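Local atomic coordinates of Ddb_g0293866 (Dictyostelium discoideum, PDB entry 5LW6), a protein that binds ADP-ribose through its macrodomain, the part in this structure, and may, as the full-length protein, act as a poly-ADP-ribose-binding sensor of DNA damage. Residues G39-K44 with L248-D253; L96-E101 with K123-I128. All coordinates share one frame; numbering follows the deposited sequence.

Contact 1 is a partly buried contact nearer the surface, and contact 2 lies mostly in the core. Contact 1 ties the loop before strand 55-59 to helix 237-253 near the C-terminal end of the modelled chain. Contact 2 pairs two neighbouring parallel strands of the central sheet. Along the chain it lies within the long span whose two ends contact 1 brings together. Their chemistry differs accordingly. In contact 1, side chains of the helix accept hydrogen bonds from the loop backbone and donate one to it. In contact 2, backbone bonds to backbone, and apolar side chains fill one face. The two touch where Leu252 CD2 packs on Leu96 CD2, 3.7 Å apart.

Contact 1 of 2, residues G39-K44 with L248-D253; sequences GPKYRK and LFNALD
Asn250 meets the loop 39-44 with its flat amide, using both polar ends. Its ND2 donates to Gly39 O at 3.0 Å, and that oxygen lies close to the amide plane. Its OD1 accepts from Lys41 N at 2.7 Å, with the donor tilted 35° from the carbonyl plane. The amide bridges two backbone groups that flank Pro40, so its rotation is fixed. The side chain of Tyr42 crosses that of Asn250 at about a right angle, ring and amide planes 73° apart. Ring atom CE1 of Tyr42 comes within 3.2 Å of Asn250 OD1. CG of Tyr42 stands anti to its carbonyl carbon (chi1 -60°), which carries the ring along the helix to Phe249. There Tyr42 OH sits at the edge of the Phe249 ring, in its plane, 3.6 Å from CD2. Pro40 CB lies over one face of the tyrosine ring. In this macrodomain the contact lays the segment leading to strand 55-59 along the C-terminal end of helix 237-253. One turn beyond Asn250, the Asp253 carboxylate stands nearly perpendicular to the Tyr42 ring. Asp253 OD2 accepts from Arg43 N at 2.9 Å, met from above the carboxylate plane, and is also hydrogen-bonded to His88. Asp253 OD1 forms a salt bridge with Arg54 and a hydrogen bond with Tyr84 OH, which leaves both oxygens of this buried carboxylate satisfied. Tyr84 also stacks on Phe249 and meets Tyr42 edge-to-face.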
loop_
_atom_site.group_PDB
_atom_site.type_symbol
_atom_site.label_atom_id
_atom_site.label_comp_id
_atom_site.label_asym_id
_atom_site.label_seq_id
_atom_site.Cartn_x
_atom_site.Cartn_y
_atom_site.Cartn_z
ATOM N N GLY A 39 -7.900 8.047 -11.438
ATOM C CA GLY A 39 -8.130 8.953 -10.306
ATOM C C GLY A 39 -8.978 8.287 -9.255
ATOM O O GLY A 39 -9.227 7.080 -9.336
ATOM N N PRO A 40 -9.433 9.075 -8.272
ATOM C CA PRO A 40 -10.186 8.552 -7.118
ATOM C C PRO A 40 -11.607 8.235 -7.446
ATOM O O PRO A 40 -12.256 8.992 -8.184
ATOM C CB PRO A 40 -10.159 9.690 -6.131
ATOM C CG PRO A 40 -9.877 10.926 -6.925
ATOM C CD PRO A 40 -9.243 10.525 -8.205
ATOM N N LYS A 41 -12.059 7.107 -6.936
ATOM C CA LYS A 41 -13.452 6.622 -7.076
ATOM C C LYS A 41 -13.962 6.246 -5.676
ATOM O O LYS A 41 -14.320 5.108 -5.397
ATOM C CB LYS A 41 -13.463 5.425 -7.984
ATOM C CG LYS A 41 -12.925 5.669 -9.374
ATOM C CD LYS A 41 -13.916 6.489 -10.190
ATOM C CE LYS A 41 -13.479 6.736 -11.646
ATOM N NZ LYS A 41 -14.214 7.994 -12.078
ATOM N N TYR A 42 -13.954 7.224 -4.825
ATOM C CA TYR A 42 -14.163 6.999 -3.432
ATOM C C TYR A 42 -15.638 6.905 -3.123
ATOM O O TYR A 42 -16.459 7.513 -3.787
ATOM C CB TYR A 42 -13.486 8.072 -2.598
ATOM C CG TYR A 42 -11.996 8.178 -2.772
ATOM C CD1 TYR A 42 -11.239 7.093 -3.242
ATOM C CD2 TYR A 42 -11.312 9.322 -2.357
ATOM C CE1 TYR A 42 -9.869 7.172 -3.365
ATOM C CE2 TYR A 42 -9.921 9.428 -2.500
ATOM C CZ TYR A 42 -9.209 8.351 -3.011
ATOM O OH TYR A 42 -7.853 8.458 -3.133
ATOM N N ARG A 43 -16.005 6.164 -2.083
ATOM C CA ARG A 43 -17.432 5.897 -1.734
ATOM C C ARG A 43 -17.628 6.009 -0.225
ATOM O O ARG A 43 -17.003 5.270 0.485
ATOM C CB ARG A 43 -17.816 4.466 -2.162
ATOM C CG ARG A 43 -17.864 4.303 -3.673
ATOM C CD ARG A 43 -18.605 3.036 -4.100
ATOM N NE ARG A 43 -18.833 3.074 -5.551
ATOM C CZ ARG A 43 -19.241 2.043 -6.299
ATOM N NH1 ARG A 43 -19.458 0.839 -5.759
ATOM N NH2 ARG A 43 -19.412 2.208 -7.621
ATOM N N LYS A 44 -18.458 6.945 0.185
ATOM C CA LYS A 44 -18.774 7.176 1.613
ATOM C C LYS A 44 -19.688 6.056 2.078
ATOM O O LYS A 44 -20.652 5.633 1.355
ATOM C CB LYS A 44 -19.486 8.506 1.887
ATOM C CG LYS A 44 -18.678 9.737 1.487
ATOM C CD LYS A 44 -19.264 11.029 2.115
ATOM C CE LYS A 44 -18.498 12.267 1.620
ATOM N NZ LYS A 44 -18.984 12.647 0.276
ATOM N N LEU A 248 -4.891 2.494 -4.763
ATOM C CA LEU A 248 -4.882 1.835 -3.471
ATOM C C LEU A 248 -6.128 2.175 -2.673
ATOM O O LEU A 248 -6.769 1.321 -2.078
ATOM C CB LEU A 248 -3.591 2.225 -2.762
ATOM C CG LEU A 248 -3.437 1.713 -1.343
ATOM C CD1 LEU A 248 -3.467 0.186 -1.310
ATOM C CD2 LEU A 248 -2.137 2.254 -0.767
ATOM N N PHE A 249 -6.455 3.462 -2.590
ATOM C CA PHE A 249 -7.579 3.876 -1.798
ATOM C C PHE A 249 -8.876 3.533 -2.481
ATOM O O PHE A 249 -9.859 3.222 -1.816
ATOM C CB PHE A 249 -7.498 5.382 -1.478
ATOM C CG PHE A 249 -6.350 5.744 -0.581
ATOM C CD1 PHE A 249 -5.928 4.884 0.464
ATOM C CD2 PHE A 249 -5.669 6.870 -0.773
ATOM C CE1 PHE A 249 -4.827 5.206 1.273
ATOM C CE2 PHE A 249 -4.578 7.213 0.047
ATOM C CZ PHE A 249 -4.174 6.394 1.057
ATOM N N ASN A 250 -8.877 3.433 -3.798
ATOM C CA ASN A 250 -10.045 2.903 -4.473
ATOM C C ASN A 250 -10.288 1.431 -4.074
ATOM O O ASN A 250 -11.428 1.042 -3.838
ATOM C CB ASN A 250 -9.891 2.961 -5.989
ATOM C CG ASN A 250 -9.998 4.348 -6.516
ATOM O OD1 ASN A 250 -10.399 5.262 -5.819
ATOM N ND2 ASN A 250 -9.666 4.520 -7.797
ATOM N N ALA A 251 -9.243 0.642 -3.967
ATOM C CA ALA A 251 -9.361 -0.724 -3.519
ATOM C C ALA A 251 -9.902 -0.770 -2.101
ATOM O O ALA A 251 -10.723 -1.617 -1.746
ATOM C CB ALA A 251 -8.062 -1.434 -3.605
ATOM N N LEU A 252 -9.428 0.116 -1.253
ATOM C CA LEU A 252 -9.899 0.142 0.109
ATOM C C LEU A 252 -11.384 0.387 0.152
ATOM O O LEU A 252 -12.103 -0.251 0.943
ATOM C CB LEU A 252 -9.100 1.195 0.889
ATOM C CG LEU A 252 -9.377 1.277 2.357
ATOM C CD1 LEU A 252 -9.181 -0.047 3.064
ATOM C CD2 LEU A 252 -8.510 2.422 2.964
ATOM N N ASP A 253 -11.891 1.304 -0.685
ATOM C CA ASP A 253 -13.330 1.639 -0.676
ATOM C C ASP A 253 -14.219 0.562 -1.337
ATOM O O ASP A 253 -15.410 0.483 -1.097
ATOM C CB ASP A 253 -13.571 3.000 -1.300
ATOM C CG ASP A 253 -13.399 4.164 -0.287
ATOM O OD1 ASP A 253 -13.144 3.884 0.951
ATOM O OD2 ASP A 253 -13.526 5.338 -0.752
#

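Contact 2 of 2, residues L96-E101 with K123-I128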
loop_
_atom_site.group_PDB
_atom_site.type_symbol
_atom_site.label_atom_id
_atom_site.label_comp_id
_atom_site.label_asym_id
_atom_site.label_seq_id
_atom_site.Cartn_x
_atom_site.Cartn_y
_atom_site.Cartn_z
ATOM N N LEU A 96 -5.676 3.961 8.814
ATOM C CA LEU A 96 -4.558 3.938 7.845
ATOM C C LEU A 96 -3.260 3.886 8.619
ATOM O O LEU A 96 -3.044 4.714 9.560
ATOM C CB LEU A 96 -4.581 5.169 6.930
ATOM C CG LEU A 96 -5.782 5.379 6.016
ATOM C CD1 LEU A 96 -5.611 6.615 5.152
ATOM C CD2 LEU A 96 -6.064 4.165 5.191
ATOM N N LYS A 97 -2.431 2.898 8.334
ATOM C CA LYS A 97 -1.142 2.747 8.974
ATOM C C LYS A 97 -0.114 2.671 7.927
ATOM O O LYS A 97 -0.038 1.687 7.178
ATOM C CB LYS A 97 -1.079 1.511 9.878
ATOM C CG LYS A 97 -2.160 1.591 10.963
ATOM C CD LYS A 97 -1.911 0.624 12.113
ATOM C CE LYS A 97 -2.997 0.767 13.192
ATOM N NZ LYS A 97 -2.780 -0.305 14.197
HETATM N N MSE A 98 0.725 3.686 7.874
HETATM C CA MSE A 98 1.727 3.727 6.828
HETATM C C MSE A 98 3.029 3.283 7.428
HETATM O O MSE A 98 3.546 3.833 8.383
HETATM C CB MSE A 98 1.883 5.065 6.187
HETATM C CG MSE A 98 2.849 5.059 5.028
HETATM SE SE MSE A 98 2.928 6.814 4.117
HETATM C CE MSE A 98 4.026 7.564 5.376
HETATM N N MSE A 99 3.643 2.301 6.815
HETATM C CA MSE A 99 4.844 1.692 7.332
HETATM C C MSE A 99 6.032 2.350 6.666
HETATM O O MSE A 99 6.172 2.312 5.471
HETATM C CB MSE A 99 4.838 0.182 6.975
HETATM C CG MSE A 99 3.592 -0.469 7.608
HETATM SE SE MSE A 99 3.415 -2.371 7.194
HETATM C CE MSE A 99 2.790 -2.197 5.277
ATOM N N VAL A 100 6.926 2.916 7.437
ATOM C CA VAL A 100 8.088 3.634 6.959
ATOM C C VAL A 100 9.383 2.959 7.463
ATOM O O VAL A 100 9.545 2.702 8.666
ATOM C CB VAL A 100 8.037 5.143 7.390
ATOM C CG1 VAL A 100 9.300 5.867 7.002
ATOM C CG2 VAL A 100 6.769 5.840 6.902
ATOM N N GLU A 101 10.318 2.674 6.558
ATOM C CA GLU A 101 11.547 2.028 6.979
ATOM C C GLU A 101 12.384 3.000 7.820
ATOM O O GLU A 101 12.343 4.233 7.647
ATOM C CB GLU A 101 12.283 1.453 5.782
ATOM C CG GLU A 101 11.524 0.276 5.145
ATOM C CD GLU A 101 12.189 -0.272 3.882
ATOM O OE1 GLU A 101 13.395 0.021 3.671
ATOM O OE2 GLU A 101 11.478 -0.928 3.062
ATOM N N LYS A 123 -6.696 11.506 13.459
ATOM C CA LYS A 123 -6.519 10.383 14.418
ATOM C C LYS A 123 -6.519 9.016 13.757
ATOM O O LYS A 123 -5.995 8.097 14.310
ATOM C CB LYS A 123 -7.607 10.392 15.541
ATOM C CG LYS A 123 -9.037 10.241 15.016
ATOM C CD LYS A 123 -10.214 10.284 16.044
ATOM C CE LYS A 123 -11.465 9.833 15.273
ATOM N NZ LYS A 123 -12.778 10.040 15.934
ATOM N N ARG A 124 -7.098 8.908 12.557
ATOM C CA ARG A 124 -7.184 7.642 11.835
ATOM C C ARG A 124 -5.942 7.303 11.049
ATOM O O ARG A 124 -5.888 6.216 10.523
ATOM C CB ARG A 124 -8.343 7.625 10.887
ATOM C CG ARG A 124 -9.726 7.698 11.551
ATOM C CD ARG A 124 -10.822 8.008 10.562
ATOM N NE ARG A 124 -10.695 9.293 9.895
ATOM C CZ ARG A 124 -11.445 9.659 8.846
ATOM N NH1 ARG A 124 -12.349 8.859 8.359
ATOM N NH2 ARG A 124 -11.285 10.846 8.278
ATOM N N PHE A 125 -4.964 8.213 11.003
ATOM C CA PHE A 125 -3.722 7.954 10.270
ATOM C C PHE A 125 -2.545 7.872 11.182
ATOM O O PHE A 125 -2.363 8.759 12.054
ATOM C CB PHE A 125 -3.480 9.066 9.286
ATOM C CG PHE A 125 -2.187 8.954 8.576
ATOM C CD1 PHE A 125 -1.862 7.814 7.861
ATOM C CD2 PHE A 125 -1.267 9.986 8.650
ATOM C CE1 PHE A 125 -0.628 7.742 7.219
ATOM C CE2 PHE A 125 -0.070 9.937 7.998
ATOM C CZ PHE A 125 0.256 8.785 7.299
ATOM N N GLU A 126 -1.788 6.779 11.089
ATOM C CA GLU A 126 -0.544 6.643 11.869
ATOM C C GLU A 126 0.599 6.224 10.988
ATOM O O GLU A 126 0.394 5.532 9.968
ATOM C CB GLU A 126 -0.672 5.524 12.900
ATOM C CG GLU A 126 -1.776 5.768 13.883
ATOM C CD GLU A 126 -1.911 4.668 14.944
ATOM O OE1 GLU A 126 -1.277 3.564 14.801
ATOM O OE2 GLU A 126 -2.682 4.943 15.930
ATOM N N ILE A 127 1.793 6.652 11.378
ATOM C CA ILE A 127 3.041 6.180 10.722
ATOM C C ILE A 127 3.718 5.263 11.651
ATOM O O ILE A 127 3.923 5.606 12.822
ATOM C CB ILE A 127 3.947 7.377 10.359
ATOM C CG1 ILE A 127 3.315 8.175 9.222
ATOM C CG2 ILE A 127 5.329 6.910 9.994
ATOM C CD1 ILE A 127 4.048 9.407 8.772
ATOM N N ILE A 128 4.114 4.100 11.180
ATOM C CA ILE A 128 4.723 3.044 11.982
ATOM C C ILE A 128 6.103 2.807 11.402
ATOM O O ILE A 128 6.221 2.569 10.187
ATOM C CB ILE A 128 3.975 1.710 11.789
ATOM C CG1 ILE A 128 2.503 1.897 12.131
ATOM C CG2 ILE A 128 4.610 0.541 12.554
ATOM C CD1 ILE A 128 2.260 2.471 13.495
#
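Leu96 and Phe125 begin a parallel register that runs through Lys97-Glu126 and Met98-Ile127 to Met99-Ile128. Five backbone hydrogen bonds hold it. Leu96 N donates to Arg124 O (2.8 Å, 176° at the hydrogen). Glu126 N donates to Leu96 O, Met98 N to Glu126 O and Ile128 N to Met98 O. Val100 N donates to Ile128 O at 2.9 Å, and the ladder runs on to Ile130. Apolar contacts fill the face of Leu96, Met98, Phe125 and Ile127. Met98 CB meets the Phe125 ring at its edge, 3.8 Å from CE1. Met98, a selenomethionine, lies alongside Ile127, and its CE reaches Ile127 CD1 at 3.9 Å. The CG2 methyl of Ile127, anti to the backbone N, meets Val100 CG2 at 3.6 Å. An alanine in place of Ile127 would probably lose the contacts to Met98 CE and Val100 CG2 and open a gap beneath helix 107-116. On the other face Lys97 and Glu126 run side by side, but Lys97 NZ stays 4.2 Å from Glu126 OE1, beyond a salt bridge; the lysine NZ is hydrogen-bonded to Leu141 O instead. In this beta-alpha-beta unit helix 107-116 packs on Met98, Val100 and Ile127, helix 70-87 on Leu96, Met98 and Phe125, and strand 55-59 pairs with strand 95-101 on its other side.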